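Local coordinates for protein glycoside hydrolase YxiA (Bacillus licheniformis, PDB 3LV4) that probably hydrolyses O-glycosidic bonds during L-arabinan breakdown, as a calcium-binding member of glycoside hydrolase family 43, at residues Ser48-Gly53 against Asn59-Leu64; Tyr92-Arg97 against Ser103-Ala108; Lys407-Val412 against Asp436-Ser441; Leu414-Ala419 against Val425-Ala430. All coordinates share one frame; numbering follows the deposited sequence.

Contact 1: residues Ser48-Gly53 against Asn59-Leu64; sequences SSVHDG and NVYEEL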
loop_
_atom_site.group_PDB
_atom_site.type_symbol
_atom_site.label_atom_id
_atom_site.label_comp_id
_atom_site.label_asym_id
_atom_site.label_seq_id
_atom_site.Cartn_x
_atom_site.Cartn_y
_atom_site.Cartn_z
ATOM N N SER A 48 -16.999 -2.141 11.635
ATOM C CA SER A 48 -17.242 -1.988 10.196
ATOM C C SER A 48 -17.637 -0.588 9.737
ATOM O O SER A 48 -17.431 -0.234 8.572
ATOM C CB SER A 48 -18.317 -2.970 9.739
ATOM O OG SER A 48 -17.884 -4.294 9.958
ATOM N N SER A 49 -18.224 0.200 10.631
ATOM C CA SER A 49 -18.686 1.528 10.242
ATOM C C SER A 49 -18.741 2.490 11.417
ATOM O O SER A 49 -18.631 2.089 12.577
ATOM C CB SER A 49 -20.059 1.459 9.557
ATOM O OG SER A 49 -21.087 1.142 10.486
ATOM N N VAL A 50 -18.921 3.770 11.100
ATOM C CA VAL A 50 -19.065 4.799 12.119
ATOM C C VAL A 50 -20.511 4.830 12.614
ATOM O O VAL A 50 -21.434 5.150 11.857
ATOM C CB VAL A 50 -18.660 6.173 11.560
ATOM C CG1 VAL A 50 -18.881 7.277 12.602
ATOM C CG2 VAL A 50 -17.201 6.131 11.104
ATOM N N HIS A 51 -20.705 4.487 13.883
ATOM C CA HIS A 51 -22.038 4.490 14.488
ATOM C C HIS A 51 -21.878 4.397 15.993
ATOM O O HIS A 51 -20.829 3.962 16.478
ATOM C CB HIS A 51 -22.874 3.306 13.976
ATOM C CG HIS A 51 -22.304 1.968 14.335
ATOM N ND1 HIS A 51 -22.636 1.302 15.497
ATOM C CD2 HIS A 51 -21.418 1.171 13.689
ATOM C CE1 HIS A 51 -21.979 0.157 15.552
ATOM N NE2 HIS A 51 -21.229 0.055 14.469
ATOM N N ASP A 52 -22.913 4.807 16.726
ATOM C CA ASP A 52 -22.949 4.631 18.171
ATOM C C ASP A 52 -22.695 3.170 18.469
ATOM O O ASP A 52 -23.326 2.303 17.863
ATOM C CB ASP A 52 -24.340 4.971 18.721
ATOM C CG ASP A 52 -24.713 6.429 18.550
ATOM O OD1 ASP A 52 -23.880 7.227 18.072
ATOM O OD2 ASP A 52 -25.857 6.778 18.912
ATOM N N GLY A 53 -21.786 2.883 19.394
ATOM C CA GLY A 53 -21.557 1.504 19.795
ATOM C C GLY A 53 -20.368 0.842 19.120
ATOM O O GLY A 53 -20.003 -0.283 19.465
ATOM N N ASN A 59 -18.762 6.302 21.459
ATOM C CA ASN A 59 -19.442 7.595 21.399
ATOM C C ASN A 59 -18.885 8.456 20.272
ATOM O O ASN A 59 -18.836 9.690 20.380
ATOM C CB ASN A 59 -19.268 8.341 22.719
ATOM C CG ASN A 59 -17.826 8.743 22.968
ATOM O OD1 ASN A 59 -16.892 8.013 22.622
ATOM N ND2 ASN A 59 -17.636 9.906 23.573
ATOM N N VAL A 60 -18.465 7.800 19.193
ATOM C CA VAL A 60 -17.722 8.459 18.117
ATOM C C VAL A 60 -18.291 9.808 17.665
ATOM O O VAL A 60 -17.529 10.745 17.437
ATOM C CB VAL A 60 -17.531 7.513 16.892
ATOM C CG1 VAL A 60 -18.878 7.094 16.316
ATOM C CG2 VAL A 60 -16.640 8.162 15.819
ATOM N N TYR A 61 -19.612 9.924 17.535
ATOM C CA TYR A 61 -20.171 11.177 17.008
ATOM C C TYR A 61 -20.013 12.351 17.971
ATOM O O TYR A 61 -19.928 13.505 17.541
ATOM C CB TYR A 61 -21.624 11.015 16.533
ATOM C CG TYR A 61 -21.720 10.323 15.193
ATOM C CD1 TYR A 61 -21.076 10.847 14.076
ATOM C CD2 TYR A 61 -22.446 9.146 15.042
ATOM C CE1 TYR A 61 -21.157 10.223 12.841
ATOM C CE2 TYR A 61 -22.536 8.514 13.805
ATOM C CZ TYR A 61 -21.881 9.056 12.715
ATOM O OH TYR A 61 -21.962 8.440 11.492
ATOM N N GLU A 62 -19.957 12.050 19.265
ATOM C CA GLU A 62 -19.657 13.056 20.276
ATOM C C GLU A 62 -18.147 13.250 20.402
ATOM O O GLU A 62 -17.658 14.379 20.458
ATOM C CB GLU A 62 -20.223 12.629 21.632
ATOM C CG GLU A 62 -19.660 13.401 22.831
ATOM C CD GLU A 62 -20.143 12.849 24.180
ATOM O OE1 GLU A 62 -19.876 11.658 24.493
ATOM O OE2 GLU A 62 -20.785 13.616 24.934
ATOM N N GLU A 63 -17.415 12.140 20.438
ATOM C CA GLU A 63 -15.985 12.174 20.707
ATOM C C GLU A 63 -15.243 12.997 19.661
ATOM O O GLU A 63 -14.360 13.782 19.994
ATOM C CB GLU A 63 -15.408 10.755 20.762
ATOM C CG GLU A 63 -13.983 10.678 21.306
ATOM C CD GLU A 63 -13.883 11.074 22.786
ATOM O OE1 GLU A 63 -14.910 11.031 23.498
ATOM O OE2 GLU A 63 -12.777 11.433 23.238
ATOM N N LEU A 64 -15.629 12.831 18.398
ATOM C CA LEU A 64 -14.923 13.488 17.310
ATOM C C LEU A 64 -15.801 14.534 16.634
ATOM O O LEU A 64 -15.621 14.825 15.449
ATOM C CB LEU A 64 -14.454 12.451 16.274
ATOM C CG LEU A 64 -13.637 11.273 16.822
ATOM C CD1 LEU A 64 -13.085 10.411 15.670
ATOM C CD2 LEU A 64 -12.509 11.772 17.721
HETATM O O HOH W 1 -21.675 8.254 18.665
#
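The loop carrying Val50, His51 and Asp52 runs past Val60 and Tyr61 at the start of the short helix 60-63, the backbones coming nearest at Asp52 and Asn59, whose CA atoms lie 5.6 Å apart. Val50 makes most of the apolar contact through a single methyl. With CG1 anti to the backbone N (chi1 177°), this branch reaches Val60 CG1 at 3.7 Å and Tyr61 CZ at 3.5 Å, approaching the ring obliquely. Phe68 of helix 65-71 packs on both valines, and the Tyr61 hydroxyl is hydrogen-bonded to the carbonyl of Asp74. The chain here passes between two four-stranded sheets, consistent with successive blades of the five-bladed propeller of family 43; strand 44-47 ends the first and strand 80-83 begins the next. Asp52 comes to the Tyr61 ring at its edge, OD1 lying 3.9 Å from CD2 with the carboxylate and ring planes 68° apart. The same OD1 takes a hydrogen bond from a water that in turn accepts from Tyr61 N at 2.9 Å, so the carboxylate reaches the first turn of the helix indirectly. Asn59 ND2 donates to both Glu62 OE1 and Glu63 OE1, at 3.0 and 2.9 Å respectively, while Lys118 forms a salt bridge with Glu63.

Contact 2: residues Tyr92-Arg97 against Ser103-Ala108; sequences YYNACR and SALGLA
Tyr93 and Gly106 form a hydrogen-bonded antiparallel pair, with Gly106 N donating to Tyr93 O at 2.8 Å and an almost straight 169°, and Tyr93 N returning the bond to Gly106 O at 3.0 Å. Ala95 and Ala104 repeat the pattern with two longer bonds, the one from Ala95 N to Ala104 O measuring 3.2 Å. These strands, 89-96 and 103-110, are a hairpin at the middle of a four-stranded sheet, one blade of the family 43 propeller. Tyr93 folds over its own partner: with CG between the backbone N and carbonyl carbon (chi1 66°), the ring lies across the glycine, its CE2 3.4 Å from Gly106 C. A CB on Gly106 would collide with Tyr93 OH. Ala108 CB adds a contact 4.0 Å from Tyr93 CD2. Tyr92 and Leu107 point the same way on the other face, Leu107 CD1 sitting over the Tyr92 ring 3.9 Å from its centroid; the Tyr92 hydroxyl is hydrogen-bonded to Gly180 O. Leu105 CD1 meets Asn94 CB at 3.8 Å, and the Asn94 side chain is about 5 Å from that of Asp148, a predicted pKa modulator. Backbone bonding thus fixes the register, while the bare glycine lets an aromatic ring lie flat on the neighbouring strand.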
loop_
_atom_site.group_PDB
_atom_site.type_symbol
_atom_site.label_atom_id
_atom_site.label_comp_id
_atom_site.label_asym_id
_atom_site.label_seq_id
_atom_site.Cartn_x
_atom_site.Cartn_y
_atom_site.Cartn_z
ATOM N N TYR A 92 -4.355 8.164 14.463
ATOM C CA TYR A 92 -4.419 9.364 13.661
ATOM C C TYR A 92 -5.646 9.244 12.772
ATOM O O TYR A 92 -5.650 8.496 11.792
ATOM C CB TYR A 92 -3.113 9.521 12.883
ATOM C CG TYR A 92 -1.969 9.751 13.855
ATOM C CD1 TYR A 92 -1.554 11.039 14.176
ATOM C CD2 TYR A 92 -1.360 8.683 14.515
ATOM C CE1 TYR A 92 -0.529 11.260 15.091
ATOM C CE2 TYR A 92 -0.339 8.895 15.436
ATOM C CZ TYR A 92 0.071 10.187 15.715
ATOM O OH TYR A 92 1.070 10.414 16.635
ATOM N N TYR A 93 -6.706 9.955 13.156
ATOM C CA TYR A 93 -7.995 9.839 12.494
ATOM C C TYR A 93 -8.236 11.059 11.621
ATOM O O TYR A 93 -7.627 12.117 11.823
ATOM C CB TYR A 93 -9.117 9.698 13.531
ATOM C CG TYR A 93 -9.296 10.939 14.376
ATOM C CD1 TYR A 93 -9.959 12.052 13.874
ATOM C CD2 TYR A 93 -8.785 11.006 15.665
ATOM C CE1 TYR A 93 -10.116 13.200 14.635
ATOM C CE2 TYR A 93 -8.949 12.146 16.444
ATOM C CZ TYR A 93 -9.608 13.243 15.919
ATOM O OH TYR A 93 -9.766 14.380 16.680
ATOM N N ASN A 94 -9.138 10.921 10.654
ATOM C CA ASN A 94 -9.426 12.020 9.746
ATOM C C ASN A 94 -10.775 11.844 9.065
ATOM O O ASN A 94 -11.275 10.723 8.914
ATOM C CB ASN A 94 -8.303 12.153 8.705
ATOM C CG ASN A 94 -8.021 10.848 7.977
ATOM O OD1 ASN A 94 -7.199 10.032 8.411
ATOM N ND2 ASN A 94 -8.698 10.645 6.872
ATOM N N ALA A 95 -11.379 12.961 8.681
ATOM C CA ALA A 95 -12.614 12.932 7.913
ATOM C C ALA A 95 -12.487 13.933 6.777
ATOM O O ALA A 95 -11.744 14.911 6.885
ATOM C CB ALA A 95 -13.808 13.266 8.788
ATOM N N CYS A 96 -13.202 13.676 5.691
ATOM C CA CYS A 96 -13.160 14.535 4.514
ATOM C C CYS A 96 -14.552 14.643 3.901
ATOM O O CYS A 96 -15.274 13.653 3.812
ATOM C CB CYS A 96 -12.175 13.963 3.487
ATOM S SG CYS A 96 -12.138 14.862 1.916
ATOM N N ARG A 97 -14.936 15.850 3.487
ATOM C CA ARG A 97 -16.257 16.057 2.898
ATOM C C ARG A 97 -16.510 15.155 1.697
ATOM O O ARG A 97 -17.644 14.740 1.455
ATOM C CB ARG A 97 -16.470 17.523 2.510
ATOM C CG ARG A 97 -17.928 17.843 2.205
ATOM C CD ARG A 97 -18.182 19.340 2.202
ATOM N NE ARG A 97 -17.305 20.034 1.266
ATOM C CZ ARG A 97 -17.022 21.332 1.327
ATOM N NH1 ARG A 97 -17.548 22.084 2.288
ATOM N NH2 ARG A 97 -16.209 21.877 0.431
ATOM N N SER A 103 -11.100 18.808 5.116
ATOM C CA SER A 103 -10.760 17.706 6.011
ATOM C C SER A 103 -10.115 18.173 7.299
ATOM O O SER A 103 -9.537 19.265 7.371
ATOM C CB SER A 103 -9.814 16.719 5.313
ATOM O OG SER A 103 -10.310 16.345 4.043
ATOM N N ALA A 104 -10.228 17.332 8.317
ATOM C CA ALA A 104 -9.518 17.532 9.569
ATOM C C ALA A 104 -8.794 16.246 9.939
ATOM O O ALA A 104 -9.310 15.147 9.714
ATOM C CB ALA A 104 -10.484 17.954 10.689
ATOM N N LEU A 105 -7.593 16.396 10.493
ATOM C CA LEU A 105 -6.786 15.268 10.927
ATOM C C LEU A 105 -6.482 15.455 12.412
ATOM O O LEU A 105 -5.988 16.509 12.827
ATOM C CB LEU A 105 -5.481 15.220 10.113
ATOM C CG LEU A 105 -4.405 14.190 10.480
ATOM C CD1 LEU A 105 -4.829 12.795 10.084
ATOM C CD2 LEU A 105 -3.094 14.556 9.787
ATOM N N GLY A 106 -6.785 14.445 13.217
ATOM C CA GLY A 106 -6.594 14.561 14.651
ATOM C C GLY A 106 -5.986 13.328 15.275
ATOM O O GLY A 106 -5.707 12.344 14.584
ATOM N N LEU A 107 -5.788 13.389 16.593
ATOM C CA LEU A 107 -5.161 12.313 17.351
ATOM C C LEU A 107 -6.085 11.847 18.466
ATOM O O LEU A 107 -6.659 12.668 19.168
ATOM C CB LEU A 107 -3.844 12.807 17.957
ATOM C CG LEU A 107 -3.133 11.862 18.929
ATOM C CD1 LEU A 107 -2.679 10.580 18.190
ATOM C CD2 LEU A 107 -1.954 12.576 19.608
ATOM N N ALA A 108 -6.245 10.532 18.603
ATOM C CA ALA A 108 -6.948 9.945 19.738
ATOM C C ALA A 108 -6.067 8.838 20.302
ATOM O O ALA A 108 -5.304 8.235 19.565
ATOM C CB ALA A 108 -8.305 9.393 19.318
#

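Contact 3: residues Lys407-Val412 against Asp436-Ser441; sequences KTYDGV and DAVWGS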
loop_
_atom_site.group_PDB
_atom_site.type_symbol
_atom_site.label_atom_id
_atom_site.label_comp_id
_atom_site.label_asym_id
_atom_site.label_seq_id
_atom_site.Cartn_x
_atom_site.Cartn_y
_atom_site.Cartn_z
ATOM N N LYS A 407 13.131 -5.386 -22.218
ATOM C CA LYS A 407 13.518 -5.026 -20.858
ATOM C C LYS A 407 14.108 -6.212 -20.101
ATOM O O LYS A 407 13.958 -7.361 -20.519
ATOM C CB LYS A 407 12.320 -4.440 -20.105
ATOM C CG LYS A 407 11.958 -3.045 -20.590
ATOM C CD LYS A 407 10.696 -2.529 -19.949
ATOM C CE LYS A 407 9.489 -3.249 -20.508
ATOM N NZ LYS A 407 8.239 -2.655 -19.983
ATOM N N THR A 408 14.799 -5.915 -19.005
ATOM C CA THR A 408 15.359 -6.945 -18.139
ATOM C C THR A 408 14.647 -6.901 -16.797
ATOM O O THR A 408 14.478 -5.832 -16.218
ATOM C CB THR A 408 16.866 -6.736 -17.909
ATOM O OG1 THR A 408 17.555 -6.815 -19.164
ATOM C CG2 THR A 408 17.411 -7.810 -16.973
ATOM N N TYR A 409 14.222 -8.065 -16.319
ATOM C CA TYR A 409 13.446 -8.162 -15.094
ATOM C C TYR A 409 14.189 -9.006 -14.084
ATOM O O TYR A 409 14.680 -10.088 -14.412
ATOM C CB TYR A 409 12.094 -8.821 -15.373
ATOM C CG TYR A 409 11.188 -8.020 -16.266
ATOM C CD1 TYR A 409 11.327 -8.065 -17.653
ATOM C CD2 TYR A 409 10.194 -7.211 -15.729
ATOM C CE1 TYR A 409 10.491 -7.325 -18.484
ATOM C CE2 TYR A 409 9.355 -6.469 -16.549
ATOM C CZ TYR A 409 9.511 -6.531 -17.922
ATOM O OH TYR A 409 8.679 -5.801 -18.734
ATOM N N ASP A 410 14.260 -8.511 -12.853
ATOM C CA ASP A 410 14.914 -9.223 -11.765
ATOM C C ASP A 410 13.875 -9.557 -10.720
ATOM O O ASP A 410 13.135 -8.678 -10.273
ATOM C CB ASP A 410 16.003 -8.345 -11.146
ATOM C CG ASP A 410 17.204 -8.194 -12.059
ATOM O OD1 ASP A 410 17.970 -9.168 -12.178
ATOM O OD2 ASP A 410 17.375 -7.116 -12.667
ATOM N N GLY A 411 13.812 -10.818 -10.317
ATOM C CA GLY A 411 12.786 -11.214 -9.375
ATOM C C GLY A 411 13.129 -12.439 -8.569
ATOM O O GLY A 411 14.300 -12.836 -8.468
ATOM N N VAL A 412 12.089 -13.035 -7.989
ATOM C CA VAL A 412 12.246 -14.124 -7.039
ATOM C C VAL A 412 11.220 -15.221 -7.324
ATOM O O VAL A 412 10.063 -14.917 -7.650
ATOM C CB VAL A 412 12.075 -13.608 -5.584
ATOM C CG1 VAL A 412 12.354 -14.724 -4.588
ATOM C CG2 VAL A 412 13.020 -12.434 -5.316
ATOM N N ASP A 436 8.016 -1.728 -14.223
ATOM C CA ASP A 436 6.852 -2.589 -14.417
ATOM C C ASP A 436 7.116 -4.002 -13.912
ATOM O O ASP A 436 8.269 -4.470 -13.894
ATOM C CB ASP A 436 6.350 -2.585 -15.876
ATOM C CG ASP A 436 7.332 -3.228 -16.843
ATOM O OD1 ASP A 436 7.033 -4.337 -17.353
ATOM O OD2 ASP A 436 8.401 -2.626 -17.097
ATOM N N ALA A 437 6.043 -4.652 -13.461
ATOM C CA ALA A 437 6.112 -5.966 -12.825
ATOM C C ALA A 437 5.598 -7.078 -13.721
ATOM O O ALA A 437 4.602 -6.912 -14.425
ATOM C CB ALA A 437 5.301 -5.957 -11.535
ATOM N N VAL A 438 6.262 -8.228 -13.670
ATOM C CA VAL A 438 5.731 -9.436 -14.294
ATOM C C VAL A 438 5.549 -10.520 -13.229
ATOM O O VAL A 438 6.384 -10.664 -12.330
ATOM C CB VAL A 438 6.632 -9.943 -15.449
ATOM C CG1 VAL A 438 6.700 -8.890 -16.553
ATOM C CG2 VAL A 438 8.033 -10.293 -14.942
ATOM N N TRP A 439 4.447 -11.260 -13.320
ATOM C CA TRP A 439 4.174 -12.365 -12.406
ATOM C C TRP A 439 3.989 -13.623 -13.216
ATOM O O TRP A 439 3.344 -13.599 -14.262
ATOM C CB TRP A 439 2.849 -12.157 -11.674
ATOM C CG TRP A 439 2.829 -11.123 -10.602
ATOM C CD1 TRP A 439 3.864 -10.333 -10.173
ATOM C CD2 TRP A 439 1.702 -10.786 -9.796
ATOM N NE1 TRP A 439 3.435 -9.515 -9.148
ATOM C CE2 TRP A 439 2.113 -9.777 -8.900
ATOM C CE3 TRP A 439 0.374 -11.228 -9.759
ATOM C CZ2 TRP A 439 1.243 -9.215 -7.967
ATOM C CZ3 TRP A 439 -0.487 -10.664 -8.835
ATOM C CH2 TRP A 439 -0.048 -9.671 -7.949
ATOM N N GLY A 440 4.510 -14.732 -12.709
ATOM C CA GLY A 440 4.272 -16.022 -13.330
ATOM C C GLY A 440 3.693 -16.973 -12.302
ATOM O O GLY A 440 4.092 -16.952 -11.128
ATOM N N SER A 441 2.745 -17.797 -12.734
ATOM C CA SER A 441 2.197 -18.848 -11.878
ATOM C C SER A 441 2.108 -20.115 -12.714
ATOM O O SER A 441 1.509 -20.111 -13.788
ATOM C CB SER A 441 0.822 -18.450 -11.331
ATOM O OG SER A 441 0.377 -19.352 -10.335
#
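Tyr409 and Val438 mark the nearest approach of the two backbones, yet their CA atoms are 7.9 Å apart and no main-chain bond joins the segments, because strand 423-432 pairs with both strands and separates them in the sheet order. Side chains make the connection instead. Tyr409 OH donates to Asp436 OD1 at 2.6 Å, using the syn lone pair of that oxygen; OD1 lies at the edge of the ring, in its plane, and the carboxylate stands almost perpendicular to it, at 87°. The other oxygen, OD2, forms a salt bridge with Lys407 NZ at 2.9 Å. The ammonium, brought round by a bend at chi3 (-73°), approaches from above the carboxylate plane, and Ser432 OG is also hydrogen-bonded to OD2. Both carboxylate oxygens are therefore gripped, which limits the rotation of this buried group. Val438 CG1 lies over a face of the Tyr409 ring, 4.0 Å from its centroid, in a CH-pi contact. A phenylalanine in place of Tyr409 would probably leave Asp436 OD1 without its hydroxyl donor and the carboxylate freer to turn about the lysine bridge. Side chains meeting across an intervening strand in this way are consistent with the curled antiparallel sheet of the lipocalin-like C-terminal domain.

Contact 4: residues Leu414-Ala419 against Val425-Ala430; sequences LRQWDA and VMTFSA
Arg415 and Met426, a selenomethionine, face each other as a non-hydrogen-bonded pair of the antiparallel hairpin formed by strands 407-418 and 423-432. From its root, Arg415 CB passes 3.9 Å from Val425 O; CG then meets Met426 CE at 3.5 Å, the nearest point between the two side chains. From CG to NE the arginine is extended, whereas Met426 bends at chi2 (61°) and chi3 (68°), carrying its methyl back toward the arginine. CD passes farther from that methyl, Arg415 NE returns to 3.7 Å from Met426 CE, and at the tip CE lies over the centre of one guanidinium face, 3.7 Å from Arg415 CZ. NH1 and NH2 continue to Glu346 and Asp352 respectively, each in a salt bridge. An alanine here would probably uncover the selenomethionine methyl and leave the carboxylates of Glu346 and Asp352 without this shared cation. Between the strands, Leu414 O receives two bonds from Thr427: OG1 at 2.8 Å on a carbonyl lone pair, and N at 2.9 Å from above the carbonyl plane. Gln416 and Val425 exchange backbone bonds, Val425 N giving 2.7 Å to Gln416 O. On the face opposite Arg415, the Gln416 side chain crosses Thr427 at about a right angle, placing OE1 3.5 Å from Thr427 CG2, while OE1 itself accepts from His338 N. Val425 packs against Asp418 CB. The chemistry thus differs by face: one side spreads a charged, flat group over an apolar methyl and holds its nitrogens with acids, and on the other the threonine hydroxyl reaches back to a backbone carbonyl, which is doubly engaged.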
loop_
_atom_site.group_PDB
_atom_site.type_symbol
_atom_site.label_atom_id
_atom_site.label_comp_id
_atom_site.label_asym_id
_atom_site.label_seq_id
_atom_site.Cartn_x
_atom_site.Cartn_y
_atom_site.Cartn_z
ATOM N N LEU A 414 8.968 -18.458 -5.887
ATOM C CA LEU A 414 8.349 -18.836 -4.621
ATOM C C LEU A 414 7.255 -19.867 -4.853
ATOM O O LEU A 414 6.363 -19.650 -5.675
ATOM C CB LEU A 414 7.739 -17.604 -3.949
ATOM C CG LEU A 414 7.074 -17.837 -2.589
ATOM C CD1 LEU A 414 8.121 -18.299 -1.541
ATOM C CD2 LEU A 414 6.318 -16.590 -2.119
ATOM N N ARG A 415 7.312 -20.989 -4.138
ATOM C CA ARG A 415 6.204 -21.940 -4.182
ATOM C C ARG A 415 5.044 -21.406 -3.353
ATOM O O ARG A 415 5.227 -20.986 -2.213
ATOM C CB ARG A 415 6.624 -23.308 -3.644
ATOM C CG ARG A 415 7.649 -24.025 -4.482
ATOM C CD ARG A 415 7.890 -25.431 -3.927
ATOM N NE ARG A 415 8.894 -26.172 -4.688
ATOM C CZ ARG A 415 10.207 -25.991 -4.571
ATOM N NH1 ARG A 415 10.681 -25.075 -3.734
ATOM N NH2 ARG A 415 11.049 -26.715 -5.300
ATOM N N GLN A 416 3.847 -21.443 -3.925
ATOM C CA GLN A 416 2.681 -20.857 -3.294
ATOM C C GLN A 416 1.463 -21.747 -3.418
ATOM O O GLN A 416 1.434 -22.666 -4.234
ATOM C CB GLN A 416 2.349 -19.525 -3.955
ATOM C CG GLN A 416 3.368 -18.446 -3.726
ATOM C CD GLN A 416 2.734 -17.081 -3.832
ATOM O OE1 GLN A 416 2.519 -16.565 -4.926
ATOM N NE2 GLN A 416 2.403 -16.499 -2.690
ATOM N N TRP A 417 0.456 -21.446 -2.609
ATOM C CA TRP A 417 -0.857 -22.041 -2.738
ATOM C C TRP A 417 -1.707 -21.229 -3.716
ATOM O O TRP A 417 -1.850 -20.015 -3.569
ATOM C CB TRP A 417 -1.530 -22.054 -1.366
ATOM C CG TRP A 417 -2.915 -22.596 -1.347
ATOM C CD1 TRP A 417 -4.079 -21.888 -1.226
ATOM C CD2 TRP A 417 -3.291 -23.974 -1.434
ATOM N NE1 TRP A 417 -5.158 -22.745 -1.235
ATOM C CE2 TRP A 417 -4.699 -24.029 -1.362
ATOM C CE3 TRP A 417 -2.573 -25.166 -1.569
ATOM C CZ2 TRP A 417 -5.399 -25.226 -1.416
ATOM C CZ3 TRP A 417 -3.270 -26.350 -1.625
ATOM C CH2 TRP A 417 -4.669 -26.374 -1.551
ATOM N N ASP A 418 -2.265 -21.895 -4.718
ATOM C CA ASP A 418 -3.211 -21.246 -5.625
ATOM C C ASP A 418 -4.612 -21.594 -5.162
ATOM O O ASP A 418 -5.017 -22.755 -5.214
ATOM C CB ASP A 418 -3.009 -21.709 -7.068
ATOM C CG ASP A 418 -4.107 -21.223 -7.996
ATOM O OD1 ASP A 418 -4.631 -20.109 -7.782
ATOM O OD2 ASP A 418 -4.450 -21.959 -8.942
ATOM N N ALA A 419 -5.347 -20.585 -4.707
ATOM C CA ALA A 419 -6.647 -20.807 -4.082
ATOM C C ALA A 419 -7.800 -20.983 -5.073
ATOM O O ALA A 419 -8.962 -20.971 -4.674
ATOM C CB ALA A 419 -6.958 -19.682 -3.096
ATOM N N VAL A 425 1.713 -24.305 -6.381
ATOM C CA VAL A 425 2.271 -23.968 -7.683
ATOM C C VAL A 425 3.605 -23.261 -7.513
ATOM O O VAL A 425 3.919 -22.781 -6.429
ATOM C CB VAL A 425 1.322 -23.054 -8.493
ATOM C CG1 VAL A 425 0.042 -23.800 -8.854
ATOM C CG2 VAL A 425 1.009 -21.771 -7.712
HETATM N N MSE A 426 4.390 -23.200 -8.584
HETATM C CA MSE A 426 5.619 -22.414 -8.575
HETATM C C MSE A 426 5.300 -21.029 -9.117
HETATM O O MSE A 426 4.584 -20.902 -10.102
HETATM C CB MSE A 426 6.696 -23.069 -9.448
HETATM C CG MSE A 426 7.989 -22.243 -9.551
HETATM SE SE MSE A 426 8.841 -21.958 -7.794
HETATM C CE MSE A 426 9.389 -23.816 -7.455
ATOM N N THR A 427 5.820 -19.985 -8.484
ATOM C CA THR A 427 5.592 -18.645 -9.001
ATOM C C THR A 427 6.912 -17.913 -9.186
ATOM O O THR A 427 7.939 -18.317 -8.653
ATOM C CB THR A 427 4.683 -17.809 -8.061
ATOM O OG1 THR A 427 5.431 -17.375 -6.912
ATOM C CG2 THR A 427 3.474 -18.634 -7.608
ATOM N N PHE A 428 6.879 -16.839 -9.965
ATOM C CA PHE A 428 7.952 -15.867 -9.947
ATOM C C PHE A 428 7.343 -14.477 -10.018
ATOM O O PHE A 428 6.218 -14.304 -10.479
ATOM C CB PHE A 428 8.977 -16.101 -11.076
ATOM C CG PHE A 428 8.427 -15.930 -12.464
ATOM C CD1 PHE A 428 8.305 -14.667 -13.027
ATOM C CD2 PHE A 428 8.074 -17.038 -13.226
ATOM C CE1 PHE A 428 7.816 -14.505 -14.322
ATOM C CE2 PHE A 428 7.589 -16.889 -14.521
ATOM C CZ PHE A 428 7.453 -15.617 -15.067
ATOM N N SER A 429 8.085 -13.492 -9.532
ATOM C CA SER A 429 7.619 -12.114 -9.539
ATOM C C SER A 429 8.846 -11.257 -9.741
ATOM O O SER A 429 9.825 -11.408 -9.015
ATOM C CB SER A 429 6.942 -11.762 -8.213
ATOM O OG SER A 429 6.486 -10.416 -8.215
ATOM N N ALA A 430 8.820 -10.385 -10.741
ATOM C CA ALA A 430 10.027 -9.645 -11.091
ATOM C C ALA A 430 9.731 -8.217 -11.545
ATOM O O ALA A 430 8.589 -7.883 -11.871
ATOM C CB ALA A 430 10.819 -10.401 -12.167
#

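In the fold
The contacts form two pairs on opposite sides of the chain's centre. Contacts 1 and 2 follow each other along the family 43 region, with centres 13 Å apart, and touch where Leu64 CD2 meets Tyr93 CZ at 3.7 Å, so the helical connection packs on the hairpin of the next propeller blade. Contacts 3 and 4 belong to the lipocalin-like region, also 13 Å apart; both use strand 407-418, and contact 4 falls within the chain span between the segments of contact 3. Strand 423-432 joins them, pairing with 437-442 probably through a hydrogen bond between Gly440 N and Phe428 O. The centres of contacts 1 and 2 lie about 38 to 45 Å from those of contacts 3 and 4, without touching; the calcium site of Asn281, Glu358 and Glu375 links the two regions.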